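Long-range contacts in enterochelin esterase (Salmonella enterica subsp. enterica serovar Typhimurium, PDB 3MGA), which probably hydrolyses the ester bonds of the siderophore ferric enterobactin, so that the iron it carries can be released inside the bacterium: residues Val34-Arg39 against Trp83-Ser88; Cys96-Glu101 against Pro129-Asp134; Ser180-Asn185 against Trp259-Gln264; Val236-Asp241 against Glu265-Val270. All blocks are in the same frame, centred on the assembly; numbering follows the deposited sequence.

Interaction 1: residues Val34-Arg39 against Trp83-Ser88; sequences VTFWWR and WSTALS
Thr35 and Ser84 face each other as a non-hydrogen-bonded pair of two antiparallel strands, and their hydroxyls do across the gap what the backbone there does not. Thr35 OG1 and Ser84 OG lie 2.7 Å apart in a hydrogen bond whose donor could be either group. Each oxygen stands beside its own backbone N, chi1 near -60° in both residues, a setting that turns the two hydroxyls into the space between the strands. The opposite face is mainly apolar where the strands meet. There Phe36 and Trp83 lie side by side and point the same way, their ring planes inclined at 50°, too oblique for a stack or a T-shape. Phe36 CD2 meets the indole at its edge, 3.9 Å from Trp83 CE3. Further along this face Val34 and Leu87 cross at about a right angle, with Val34 CG2 3.7 Å from Leu87 CD1. Backbone bonds bracket the hydroxyl pair: Val34 and Thr85 exchange a reciprocal N-H to O pair, and Phe36 N reaches Trp83 O at 2.8 Å. Beyond the pair, Phe36 packs edge-to-face on Tyr95, and Trp83 NE1 bonds to Gln70. The ladder thus separates its chemistry by face: a polar hydroxyl pair on one, and on the other an aromatic and aliphatic layer whose rings, Phe36 and Trp83, pack against strand 52-57.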
loop_
_atom_site.group_PDB
_atom_site.type_symbol
_atom_site.label_atom_id
_atom_site.label_comp_id
_atom_site.label_asym_id
_atom_site.label_seq_id
_atom_site.Cartn_x
_atom_site.Cartn_y
_atom_site.Cartn_z
ATOM N N VAL A 34 5.577 -21.385 -7.795
ATOM C CA VAL A 34 4.646 -21.357 -6.671
ATOM C C VAL A 34 3.288 -21.957 -7.045
ATOM O O VAL A 34 2.697 -21.581 -8.052
ATOM C CB VAL A 34 4.453 -19.917 -6.165
ATOM C CG1 VAL A 34 3.539 -19.897 -4.950
ATOM C CG2 VAL A 34 5.806 -19.292 -5.825
ATOM N N THR A 35 2.802 -22.883 -6.219
ATOM C CA THR A 35 1.530 -23.548 -6.456
ATOM C C THR A 35 0.489 -23.160 -5.416
ATOM O O THR A 35 0.752 -23.196 -4.213
ATOM C CB THR A 35 1.691 -25.087 -6.424
ATOM O OG1 THR A 35 2.599 -25.490 -7.453
ATOM C CG2 THR A 35 0.359 -25.779 -6.641
ATOM N N PHE A 36 -0.696 -22.804 -5.901
ATOM C CA PHE A 36 -1.817 -22.422 -5.060
ATOM C C PHE A 36 -2.829 -23.550 -5.028
ATOM O O PHE A 36 -3.017 -24.249 -6.026
ATOM C CB PHE A 36 -2.478 -21.163 -5.612
ATOM C CG PHE A 36 -1.618 -19.937 -5.517
ATOM C CD1 PHE A 36 -1.880 -18.963 -4.560
ATOM C CD2 PHE A 36 -0.544 -19.762 -6.362
ATOM C CE1 PHE A 36 -1.089 -17.824 -4.471
ATOM C CE2 PHE A 36 0.255 -18.634 -6.271
ATOM C CZ PHE A 36 -0.018 -17.663 -5.324
ATOM N N TRP A 37 -3.470 -23.734 -3.877
ATOM C CA TRP A 37 -4.477 -24.769 -3.718
ATOM C C TRP A 37 -5.765 -24.199 -3.125
ATOM O O TRP A 37 -5.731 -23.362 -2.221
ATOM C CB TRP A 37 -3.991 -25.871 -2.780
ATOM C CG TRP A 37 -2.654 -26.457 -3.094
ATOM C CD1 TRP A 37 -1.468 -26.143 -2.498
ATOM C CD2 TRP A 37 -2.362 -27.468 -4.061
ATOM N NE1 TRP A 37 -0.453 -26.893 -3.035
ATOM C CE2 TRP A 37 -0.973 -27.717 -3.998
ATOM C CE3 TRP A 37 -3.138 -28.191 -4.979
ATOM C CZ2 TRP A 37 -0.342 -28.658 -4.818
ATOM C CZ3 TRP A 37 -2.509 -29.128 -5.794
ATOM C CH2 TRP A 37 -1.125 -29.351 -5.706
ATOM N N TRP A 38 -6.892 -24.657 -3.656
ATOM C CA TRP A 38 -8.209 -24.280 -3.163
ATOM C C TRP A 38 -9.039 -25.549 -3.155
ATOM O O TRP A 38 -9.093 -26.264 -4.156
ATOM C CB TRP A 38 -8.879 -23.197 -4.017
ATOM C CG TRP A 38 -10.253 -22.808 -3.498
ATOM C CD1 TRP A 38 -10.530 -22.037 -2.400
ATOM C CD2 TRP A 38 -11.526 -23.168 -4.063
ATOM N NE1 TRP A 38 -11.896 -21.905 -2.243
ATOM C CE2 TRP A 38 -12.527 -22.588 -3.250
ATOM C CE3 TRP A 38 -11.914 -23.930 -5.173
ATOM C CZ2 TRP A 38 -13.887 -22.739 -3.516
ATOM C CZ3 TRP A 38 -13.270 -24.084 -5.435
ATOM C CH2 TRP A 38 -14.239 -23.491 -4.609
ATOM N N ARG A 39 -9.651 -25.835 -2.011
ATOM C CA ARG A 39 -10.483 -27.016 -1.842
ATOM C C ARG A 39 -11.936 -26.631 -2.081
ATOM O O ARG A 39 -12.485 -25.788 -1.372
ATOM C CB ARG A 39 -10.326 -27.580 -0.429
ATOM C CG ARG A 39 -11.081 -28.883 -0.193
ATOM C CD ARG A 39 -10.839 -29.418 1.208
ATOM N NE ARG A 39 -11.364 -30.770 1.378
ATOM C CZ ARG A 39 -11.298 -31.472 2.509
ATOM N NH1 ARG A 39 -10.735 -30.957 3.602
ATOM N NH2 ARG A 39 -11.801 -32.698 2.550
ATOM N N TRP A 83 -3.287 -24.134 -9.406
ATOM C CA TRP A 83 -2.770 -23.159 -10.349
ATOM C C TRP A 83 -1.385 -22.762 -9.875
ATOM O O TRP A 83 -1.162 -22.561 -8.687
ATOM C CB TRP A 83 -3.682 -21.935 -10.451
ATOM C CG TRP A 83 -3.194 -20.925 -11.434
ATOM C CD1 TRP A 83 -3.446 -20.896 -12.775
ATOM C CD2 TRP A 83 -2.365 -19.795 -11.153
ATOM N NE1 TRP A 83 -2.823 -19.814 -13.350
ATOM C CE2 TRP A 83 -2.150 -19.122 -12.375
ATOM C CE3 TRP A 83 -1.780 -19.284 -9.986
ATOM C CZ2 TRP A 83 -1.373 -17.963 -12.465
ATOM C CZ3 TRP A 83 -1.012 -18.124 -10.075
ATOM C CH2 TRP A 83 -0.820 -17.477 -11.306
ATOM N N SER A 84 -0.456 -22.654 -10.813
ATOM C CA SER A 84 0.913 -22.305 -10.481
ATOM C C SER A 84 1.422 -21.180 -11.350
ATOM O O SER A 84 0.848 -20.883 -12.399
ATOM C CB SER A 84 1.814 -23.530 -10.646
ATOM O OG SER A 84 1.427 -24.560 -9.755
ATOM N N THR A 85 2.511 -20.563 -10.900
ATOM C CA THR A 85 3.139 -19.467 -11.615
ATOM C C THR A 85 4.577 -19.303 -11.145
ATOM O O THR A 85 5.021 -20.009 -10.241
ATOM C CB THR A 85 2.380 -18.138 -11.375
ATOM O OG1 THR A 85 3.074 -17.059 -12.016
ATOM C CG2 THR A 85 2.280 -17.837 -9.896
ATOM N N ALA A 86 5.296 -18.375 -11.776
ATOM C CA ALA A 86 6.672 -18.068 -11.409
ATOM C C ALA A 86 6.705 -16.734 -10.657
ATOM O O ALA A 86 5.998 -15.793 -11.017
ATOM C CB ALA A 86 7.545 -17.994 -12.636
ATOM N N LEU A 87 7.517 -16.665 -9.605
ATOM C CA LEU A 87 7.661 -15.444 -8.817
ATOM C C LEU A 87 9.118 -15.241 -8.459
ATOM O O LEU A 87 9.851 -16.210 -8.257
ATOM C CB LEU A 87 6.813 -15.523 -7.552
ATOM C CG LEU A 87 5.301 -15.564 -7.772
ATOM C CD1 LEU A 87 4.575 -15.821 -6.467
ATOM C CD2 LEU A 87 4.814 -14.263 -8.427
ATOM N N SER A 88 9.545 -13.984 -8.390
ATOM C CA SER A 88 10.928 -13.669 -8.046
ATOM C C SER A 88 11.203 -13.932 -6.561
ATOM O O SER A 88 10.297 -13.949 -5.743
ATOM C CB SER A 88 11.244 -12.218 -8.384
ATOM O OG SER A 88 10.465 -11.351 -7.583
#

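Interaction 2: residues Cys96-Glu101 against Pro129-Asp134; sequences CFIPTE and PQAIAD
Phe97 and Ile132 form a single antiparallel bridge, a hydrogen-bonded pair that ties a loop to strand 92-100. Phe97 N gives to Ile132 O at 2.9 Å, and Ile132 N gives to Phe97 O at 2.8 Å. The side chain of Ile132 can be followed outward from there. CB carries CG1 into the crowded position between backbone N and carbonyl carbon (chi1 64°), which brings CG1 to 3.6 Å from Phe97 O. CD1 then runs on to the ring of Pro99, where it lies 3.9 Å from Pro99 CG and almost as near CD. Around this bridge Ala131 CB fills the space beside Ile98, 3.6 Å from Ile98 CG1, and also touches Cys96 SG. At the far end the ring of Phe97 meets the carboxylate of Asp134, their planes 56° apart, with Phe97 CE2 3.5 Å from Asp134 CG. That carboxylate is held by Tyr95 OH through OD2 and by the backbone N of Leu136 through OD1. Running between helix 117-127 and strand 140-142, the loop passes along strand 92-100, which pairs on one side with strand 52-57; Phe97 touches Phe36, and Pro99 and Ile132 touch Trp38, of strand 32-39.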
loop_
_atom_site.group_PDB
_atom_site.type_symbol
_atom_site.label_atom_id
_atom_site.label_comp_id
_atom_site.label_asym_id
_atom_site.label_seq_id
_atom_site.Cartn_x
_atom_site.Cartn_y
_atom_site.Cartn_z
ATOM N N CYS A 96 -6.042 -13.266 -3.532
ATOM C CA CYS A 96 -7.344 -13.735 -3.108
ATOM C C CYS A 96 -7.869 -14.617 -4.222
ATOM O O CYS A 96 -7.380 -14.533 -5.345
ATOM C CB CYS A 96 -8.295 -12.553 -2.825
ATOM S SG CYS A 96 -8.600 -11.419 -4.222
ATOM N N PHE A 97 -8.811 -15.500 -3.912
ATOM C CA PHE A 97 -9.389 -16.345 -4.948
ATOM C C PHE A 97 -10.821 -15.899 -5.181
ATOM O O PHE A 97 -11.433 -15.286 -4.308
ATOM C CB PHE A 97 -9.381 -17.836 -4.577
ATOM C CG PHE A 97 -8.061 -18.341 -4.061
ATOM C CD1 PHE A 97 -6.875 -18.049 -4.722
ATOM C CD2 PHE A 97 -8.020 -19.198 -2.964
ATOM C CE1 PHE A 97 -5.657 -18.540 -4.248
ATOM C CE2 PHE A 97 -6.814 -19.703 -2.497
ATOM C CZ PHE A 97 -5.630 -19.372 -3.140
ATOM N N ILE A 98 -11.350 -16.208 -6.363
ATOM C CA ILE A 98 -12.718 -15.865 -6.705
ATOM C C ILE A 98 -13.412 -17.093 -7.303
ATOM O O ILE A 98 -13.541 -17.213 -8.530
ATOM C CB ILE A 98 -12.787 -14.704 -7.703
ATOM C CG1 ILE A 98 -11.925 -13.531 -7.233
ATOM C CG2 ILE A 98 -14.242 -14.276 -7.913
ATOM C CD1 ILE A 98 -11.946 -12.354 -8.163
ATOM N N PRO A 99 -13.850 -18.021 -6.434
ATOM C CA PRO A 99 -14.543 -19.211 -6.905
ATOM C C PRO A 99 -15.975 -18.851 -7.270
ATOM O O PRO A 99 -16.729 -18.405 -6.406
ATOM C CB PRO A 99 -14.488 -20.156 -5.703
ATOM C CG PRO A 99 -14.345 -19.278 -4.525
ATOM C CD PRO A 99 -13.700 -18.003 -4.968
ATOM N N THR A 100 -16.337 -19.028 -8.541
ATOM C CA THR A 100 -17.672 -18.681 -9.020
ATOM C C THR A 100 -18.242 -19.677 -10.021
ATOM O O THR A 100 -17.514 -20.482 -10.599
ATOM C CB THR A 100 -17.666 -17.303 -9.718
ATOM O OG1 THR A 100 -18.969 -17.037 -10.263
ATOM C CG2 THR A 100 -16.639 -17.276 -10.850
ATOM N N GLU A 101 -19.558 -19.598 -10.206
ATOM C CA GLU A 101 -20.277 -20.433 -11.160
ATOM C C GLU A 101 -20.395 -19.681 -12.475
ATOM O O GLU A 101 -20.788 -20.251 -13.489
ATOM C CB GLU A 101 -21.692 -20.740 -10.661
ATOM C CG GLU A 101 -21.777 -21.472 -9.330
ATOM C CD GLU A 101 -23.215 -21.703 -8.888
ATOM O OE1 GLU A 101 -24.142 -21.261 -9.602
ATOM O OE2 GLU A 101 -23.422 -22.325 -7.826
ATOM N N PRO A 129 -16.083 -8.565 -5.849
ATOM C CA PRO A 129 -16.932 -8.587 -4.655
ATOM C C PRO A 129 -17.142 -10.014 -4.113
ATOM O O PRO A 129 -17.455 -10.181 -2.930
ATOM C CB PRO A 129 -18.254 -7.988 -5.150
ATOM C CG PRO A 129 -17.857 -7.088 -6.268
ATOM C CD PRO A 129 -16.676 -7.765 -6.936
ATOM N N GLN A 130 -16.969 -11.018 -4.976
ATOM C CA GLN A 130 -17.121 -12.425 -4.604
ATOM C C GLN A 130 -15.794 -13.040 -4.133
ATOM O O GLN A 130 -15.755 -14.208 -3.726
ATOM C CB GLN A 130 -17.648 -13.231 -5.800
ATOM C CG GLN A 130 -19.021 -12.787 -6.326
ATOM C CD GLN A 130 -19.503 -13.612 -7.526
ATOM O OE1 GLN A 130 -18.723 -14.299 -8.187
ATOM N NE2 GLN A 130 -20.796 -13.530 -7.814
ATOM N N ALA A 131 -14.718 -12.257 -4.198
ATOM C CA ALA A 131 -13.389 -12.715 -3.797
ATOM C C ALA A 131 -13.287 -13.047 -2.313
ATOM O O ALA A 131 -13.966 -12.450 -1.487
ATOM C CB ALA A 131 -12.346 -11.671 -4.163
ATOM N N ILE A 132 -12.422 -14.010 -1.993
ATOM C CA ILE A 132 -12.210 -14.452 -0.621
ATOM C C ILE A 132 -10.726 -14.682 -0.343
ATOM O O ILE A 132 -9.930 -14.881 -1.265
ATOM C CB ILE A 132 -12.954 -15.780 -0.336
ATOM C CG1 ILE A 132 -12.394 -16.916 -1.208
ATOM C CG2 ILE A 132 -14.461 -15.624 -0.558
ATOM C CD1 ILE A 132 -13.111 -18.246 -1.027
ATOM N N ALA A 133 -10.366 -14.650 0.937
ATOM C CA ALA A 133 -9.003 -14.911 1.364
ATOM C C ALA A 133 -8.736 -16.391 1.140
ATOM O O ALA A 133 -9.611 -17.119 0.691
ATOM C CB ALA A 133 -8.830 -14.574 2.820
ATOM N N ASP A 134 -7.523 -16.832 1.449
ATOM C CA ASP A 134 -7.151 -18.233 1.293
ATOM C C ASP A 134 -7.448 -18.932 2.625
ATOM O O ASP A 134 -6.811 -18.639 3.625
ATOM C CB ASP A 134 -5.672 -18.323 0.910
ATOM C CG ASP A 134 -5.207 -19.746 0.638
ATOM O OD1 ASP A 134 -5.934 -20.703 0.943
ATOM O OD2 ASP A 134 -4.087 -19.903 0.122
#

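Interaction 3: residues Ser180-Asn185 against Trp259-Gln264; sequences SERLGN and WLAVQQ
A beta-hairpin turn with a G1 bulge joins strands 174-180 and 185-193, and this turn leans on helix 256-273. Gly184 and Asn185 both face Ser180 in the bulge, while Ser180 OG accepts from Leu183 N at 2.9 Å, an ST motif that helps to shape the turn. Arg182 makes most of the crossing. Its CG, 3.5 Å from Ala261 CB, rests on the small methyl of the helix, and the chain then bends twice, at chi2 and again at chi3, which sets the guanidinium beside Leu260 and Gln264. One face of that group is covered by Leu260, whose CD1 lies 3.7 Å from Arg182 NH1. At its edge NH2 donates to Gln264 OE1 at 3.0 Å. The approach is in the plane of the amide carbonyl, on a lone pair, although Gln264 OE1 sits 18° out of the guanidinium plane and the two flat groups are turned 39° apart. Leu183 CG touches Ala261 CB from another part of the turn, at 4.1 Å. Glu265, next on the helix, accepts from Ser180 OG and from the backbone N of Arg182. The contact is therefore mixed in chemistry: methyl and methylene groups make up its floor, a directional bond to a neutral amide helps to set the rotation of the guanidinium, and the charge of Arg182 has a further, long and weak partner in Asp257.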
loop_
_atom_site.group_PDB
_atom_site.type_symbol
_atom_site.label_atom_id
_atom_site.label_comp_id
_atom_site.label_asym_id
_atom_site.label_seq_id
_atom_site.Cartn_x
_atom_site.Cartn_y
_atom_site.Cartn_z
ATOM N N SER A 180 -14.067 20.135 9.988
ATOM C CA SER A 180 -13.398 21.142 9.169
ATOM C C SER A 180 -14.348 22.183 8.590
ATOM O O SER A 180 -15.323 21.837 7.917
ATOM C CB SER A 180 -12.673 20.445 8.028
ATOM O OG SER A 180 -12.079 21.379 7.166
ATOM N N GLU A 181 -14.051 23.455 8.850
ATOM C CA GLU A 181 -14.853 24.560 8.343
ATOM C C GLU A 181 -14.443 24.797 6.884
ATOM O O GLU A 181 -15.284 25.025 6.017
ATOM C CB GLU A 181 -14.641 25.824 9.196
ATOM C CG GLU A 181 -15.593 26.956 8.854
ATOM C CD GLU A 181 -15.396 28.215 9.699
ATOM O OE1 GLU A 181 -14.540 28.222 10.614
ATOM O OE2 GLU A 181 -16.111 29.205 9.435
ATOM N N ARG A 182 -13.136 24.741 6.636
ATOM C CA ARG A 182 -12.561 24.881 5.291
ATOM C C ARG A 182 -13.160 23.838 4.333
ATOM O O ARG A 182 -13.624 24.174 3.249
ATOM C CB ARG A 182 -11.040 24.698 5.402
ATOM C CG ARG A 182 -10.236 24.454 4.116
ATOM C CD ARG A 182 -9.995 25.654 3.301
ATOM N NE ARG A 182 -9.273 26.684 4.039
ATOM C CZ ARG A 182 -8.903 27.847 3.512
ATOM N NH1 ARG A 182 -9.149 28.111 2.234
ATOM N NH2 ARG A 182 -8.267 28.739 4.258
ATOM N N LEU A 183 -13.155 22.576 4.746
ATOM C CA LEU A 183 -13.675 21.488 3.913
ATOM C C LEU A 183 -15.183 21.309 3.995
ATOM O O LEU A 183 -15.811 20.858 3.031
ATOM C CB LEU A 183 -12.995 20.166 4.268
ATOM C CG LEU A 183 -11.501 20.157 3.976
ATOM C CD1 LEU A 183 -10.845 18.907 4.537
ATOM C CD2 LEU A 183 -11.260 20.296 2.461
ATOM N N GLY A 184 -15.754 21.626 5.151
ATOM C CA GLY A 184 -17.193 21.504 5.348
ATOM C C GLY A 184 -17.615 20.079 5.615
ATOM O O GLY A 184 -18.710 19.680 5.250
ATOM N N ASN A 185 -16.728 19.307 6.238
ATOM C CA ASN A 185 -17.016 17.917 6.584
ATOM C C ASN A 185 -16.305 17.510 7.874
ATOM O O ASN A 185 -15.358 18.174 8.298
ATOM C CB ASN A 185 -16.654 16.978 5.423
ATOM C CG ASN A 185 -15.172 17.006 5.069
ATOM O OD1 ASN A 185 -14.307 17.113 5.936
ATOM N ND2 ASN A 185 -14.879 16.881 3.783
ATOM N N TRP A 259 -4.835 20.529 2.642
ATOM C CA TRP A 259 -3.624 20.880 3.387
ATOM C C TRP A 259 -3.701 22.209 4.117
ATOM O O TRP A 259 -3.067 22.364 5.161
ATOM C CB TRP A 259 -2.393 20.792 2.494
ATOM C CG TRP A 259 -2.104 19.383 2.154
ATOM C CD1 TRP A 259 -2.302 18.764 0.959
ATOM C CD2 TRP A 259 -1.647 18.377 3.061
ATOM N NE1 TRP A 259 -1.951 17.444 1.052
ATOM C CE2 TRP A 259 -1.547 17.179 2.335
ATOM C CE3 TRP A 259 -1.286 18.383 4.412
ATOM C CZ2 TRP A 259 -1.094 15.993 2.910
ATOM C CZ3 TRP A 259 -0.843 17.212 4.985
ATOM C CH2 TRP A 259 -0.755 16.027 4.234
ATOM N N LEU A 260 -4.460 23.163 3.579
ATOM C CA LEU A 260 -4.660 24.429 4.275
ATOM C C LEU A 260 -5.423 24.117 5.557
ATOM O O LEU A 260 -5.042 24.558 6.629
ATOM C CB LEU A 260 -5.450 25.430 3.431
ATOM C CG LEU A 260 -4.738 26.117 2.268
ATOM C CD1 LEU A 260 -5.729 26.874 1.421
ATOM C CD2 LEU A 260 -3.614 27.051 2.772
ATOM N N ALA A 261 -6.493 23.335 5.425
ATOM C CA ALA A 261 -7.331 22.944 6.550
ATOM C C ALA A 261 -6.555 22.198 7.633
ATOM O O ALA A 261 -6.765 22.440 8.823
ATOM C CB ALA A 261 -8.495 22.076 6.053
ATOM N N VAL A 262 -5.682 21.274 7.220
ATOM C CA VAL A 262 -4.867 20.508 8.158
ATOM C C VAL A 262 -3.966 21.416 9.005
ATOM O O VAL A 262 -3.807 21.205 10.211
ATOM C CB VAL A 262 -4.001 19.457 7.418
ATOM C CG1 VAL A 262 -2.837 18.986 8.279
ATOM C CG2 VAL A 262 -4.867 18.285 6.939
ATOM N N GLN A 263 -3.405 22.444 8.384
ATOM C CA GLN A 263 -2.502 23.351 9.095
ATOM C C GLN A 263 -3.211 24.371 9.997
ATOM O O GLN A 263 -2.766 24.619 11.122
ATOM C CB GLN A 263 -1.626 24.090 8.092
ATOM C CG GLN A 263 -0.814 23.165 7.221
ATOM C CD GLN A 263 -0.035 23.903 6.170
ATOM O OE1 GLN A 263 0.792 24.760 6.482
ATOM N NE2 GLN A 263 -0.266 23.551 4.908
ATOM N N GLN A 264 -4.308 24.943 9.500
ATOM C CA GLN A 264 -5.064 25.980 10.217
ATOM C C GLN A 264 -6.067 25.464 11.255
ATOM O O GLN A 264 -6.361 26.146 12.242
ATOM C CB GLN A 264 -5.829 26.838 9.199
ATOM C CG GLN A 264 -4.947 27.569 8.183
ATOM C CD GLN A 264 -5.756 28.223 7.070
ATOM O OE1 GLN A 264 -6.881 27.805 6.774
ATOM N NE2 GLN A 264 -5.175 29.230 6.430
#

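Interaction 4: residues Val236-Asp241 against Glu265-Val270; sequences VYLLID and ELLPQV
Leu266 meets the strand first and most closely, its CD2 lying 3.5 Å from Leu238 CD2. The two leucines reach toward each other tip to tip, both with CG anti to the backbone N (chi1 -177° in each), an extended setting that carries the methyls across the gap between helix and strand. The same CD2 of Leu266 is also 3.7 Å from Ile240 CD1, which comes in tip to tip as well, so that one methyl group bridges two residues of the strand. Leu267 follows and contributes less, with its CD2 4.2 Å from Leu238 CD2. One turn on from Leu266, Val270 closes the contact: its CG2 lies 3.9 Å from Leu238 CD1, and the two side chains cross obliquely. Leu238 is thus clasped by Leu266, Leu267 and Val270, and the interface is wholly aliphatic and buried. The axes of segments 236-240 and 265-270 come no closer than 11.3 Å, their N-to-C directions 140° apart, a separation that the side chains fill. Strand 236-240 lies between strands 185-193 and 204-207 in the mixed sheet of the alpha/beta-hydrolase domain. Helix 256-273 covers this sheet, with Leu267 also packing on Leu204 and Leu266 on Trp178 of strand 174-180.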
loop_
_atom_site.group_PDB
_atom_site.type_symbol
_atom_site.label_atom_id
_atom_site.label_comp_id
_atom_site.label_asym_id
_atom_site.label_seq_id
_atom_site.Cartn_x
_atom_site.Cartn_y
_atom_site.Cartn_z
ATOM N N VAL A 236 5.022 11.750 17.468
ATOM C CA VAL A 236 3.588 11.972 17.531
ATOM C C VAL A 236 3.054 11.591 16.167
ATOM O O VAL A 236 3.384 12.237 15.179
ATOM C CB VAL A 236 3.253 13.465 17.802
ATOM C CG1 VAL A 236 1.735 13.730 17.646
ATOM C CG2 VAL A 236 3.753 13.885 19.176
ATOM N N TYR A 237 2.237 10.543 16.111
ATOM C CA TYR A 237 1.664 10.061 14.851
ATOM C C TYR A 237 0.199 10.464 14.668
ATOM O O TYR A 237 -0.623 10.209 15.532
ATOM C CB TYR A 237 1.788 8.543 14.776
ATOM C CG TYR A 237 3.215 8.052 14.779
ATOM C CD1 TYR A 237 3.925 7.908 13.592
ATOM C CD2 TYR A 237 3.854 7.738 15.963
ATOM C CE1 TYR A 237 5.234 7.460 13.590
ATOM C CE2 TYR A 237 5.160 7.286 15.969
ATOM C CZ TYR A 237 5.846 7.155 14.782
ATOM O OH TYR A 237 7.145 6.712 14.792
ATOM N N LEU A 238 -0.111 11.082 13.525
ATOM C CA LEU A 238 -1.458 11.523 13.205
ATOM C C LEU A 238 -2.028 10.790 11.983
ATOM O O LEU A 238 -1.590 11.008 10.857
ATOM C CB LEU A 238 -1.435 13.015 12.938
ATOM C CG LEU A 238 -2.758 13.696 12.642
ATOM C CD1 LEU A 238 -3.729 13.490 13.801
ATOM C CD2 LEU A 238 -2.518 15.170 12.387
ATOM N N LEU A 239 -3.002 9.913 12.202
ATOM C CA LEU A 239 -3.618 9.191 11.092
ATOM C C LEU A 239 -4.905 9.880 10.717
ATOM O O LEU A 239 -5.783 10.046 11.566
ATOM C CB LEU A 239 -3.870 7.729 11.442
ATOM C CG LEU A 239 -2.658 6.792 11.435
ATOM C CD1 LEU A 239 -1.522 7.289 12.302
ATOM C CD2 LEU A 239 -3.123 5.411 11.887
ATOM N N ILE A 240 -5.022 10.285 9.450
ATOM C CA ILE A 240 -6.219 10.988 9.000
ATOM C C ILE A 240 -7.116 10.106 8.135
ATOM O O ILE A 240 -6.668 9.497 7.174
ATOM C CB ILE A 240 -5.873 12.266 8.223
ATOM C CG1 ILE A 240 -4.874 13.127 9.004
ATOM C CG2 ILE A 240 -7.143 13.059 7.932
ATOM C CD1 ILE A 240 -4.476 14.387 8.266
ATOM N N ASP A 241 -8.393 10.062 8.490
ATOM C CA ASP A 241 -9.385 9.273 7.765
ATOM C C ASP A 241 -9.680 9.967 6.449
ATOM O O ASP A 241 -9.962 11.173 6.433
ATOM C CB ASP A 241 -10.666 9.195 8.603
ATOM C CG ASP A 241 -11.699 8.247 8.040
ATOM O OD1 ASP A 241 -11.494 7.664 6.964
ATOM O OD2 ASP A 241 -12.742 8.081 8.698
ATOM N N GLU A 265 -6.582 24.264 11.031
ATOM C CA GLU A 265 -7.593 23.682 11.900
ATOM C C GLU A 265 -7.113 22.466 12.704
ATOM O O GLU A 265 -7.243 22.450 13.926
ATOM C CB GLU A 265 -8.784 23.240 11.043
ATOM C CG GLU A 265 -9.390 24.326 10.146
ATOM C CD GLU A 265 -10.328 23.754 9.083
ATOM O OE1 GLU A 265 -10.344 22.515 8.892
ATOM O OE2 GLU A 265 -11.035 24.542 8.424
ATOM N N LEU A 266 -6.556 21.465 12.017
ATOM C CA LEU A 266 -6.150 20.207 12.658
ATOM C C LEU A 266 -4.906 20.265 13.548
ATOM O O LEU A 266 -4.973 19.895 14.720
ATOM C CB LEU A 266 -5.968 19.106 11.601
ATOM C CG LEU A 266 -5.609 17.714 12.125
ATOM C CD1 LEU A 266 -6.696 17.202 13.066
ATOM C CD2 LEU A 266 -5.370 16.736 10.982
ATOM N N LEU A 267 -3.781 20.715 12.997
ATOM C CA LEU A 267 -2.527 20.780 13.757
ATOM C C LEU A 267 -2.602 21.556 15.067
ATOM O O LEU A 267 -1.961 21.156 16.044
ATOM C CB LEU A 267 -1.370 21.315 12.895
ATOM C CG LEU A 267 -0.939 20.438 11.708
ATOM C CD1 LEU A 267 0.414 20.914 11.178
ATOM C CD2 LEU A 267 -0.839 18.983 12.102
ATOM N N PRO A 268 -3.354 22.672 15.099
ATOM C CA PRO A 268 -3.450 23.402 16.374
ATOM C C PRO A 268 -4.259 22.604 17.402
ATOM O O PRO A 268 -3.977 22.660 18.595
ATOM C CB PRO A 268 -4.146 24.713 15.985
ATOM C CG PRO A 268 -3.869 24.865 14.529
ATOM C CD PRO A 268 -3.910 23.458 13.988
ATOM N N GLN A 269 -5.257 21.861 16.934
ATOM C CA GLN A 269 -6.043 21.018 17.826
ATOM C C GLN A 269 -5.147 19.911 18.368
ATOM O O GLN A 269 -5.143 19.635 19.569
ATOM C CB GLN A 269 -7.240 20.395 17.102
ATOM C CG GLN A 269 -8.440 21.301 16.835
ATOM C CD GLN A 269 -9.216 21.649 18.100
ATOM O OE1 GLN A 269 -8.651 22.159 19.076
ATOM N NE2 GLN A 269 -10.530 21.402 18.076
ATOM N N VAL A 270 -4.381 19.292 17.475
ATOM C CA VAL A 270 -3.477 18.212 17.859
ATOM C C VAL A 270 -2.415 18.719 18.802
ATOM O O VAL A 270 -2.021 18.011 19.729
ATOM C CB VAL A 270 -2.797 17.573 16.642
ATOM C CG1 VAL A 270 -1.740 16.572 17.086
ATOM C CG2 VAL A 270 -3.835 16.917 15.749
#

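The four contacts fall into two groups that match the two parts of the chain. Interactions 1 and 2 come first, in series, within the N-terminal domain; their centres are about 15 Å apart and they touch where Trp38 and Phe36 pack on Pro99 and Phe97. Strands 80-87 and 92-100 follow each other but belong to different antiparallel sheets, so this packing joins the two sheets. Interactions 3 and 4 lie in the esterase domain, centres about 11 Å apart. Their segments alternate along the chain, with 259-264 and 265-270 consecutive on helix 256-273, which thereby holds both a hairpin turn and an inner strand. Centres of interactions 1 and 3 are about 47 Å apart, consistent with separately built cores.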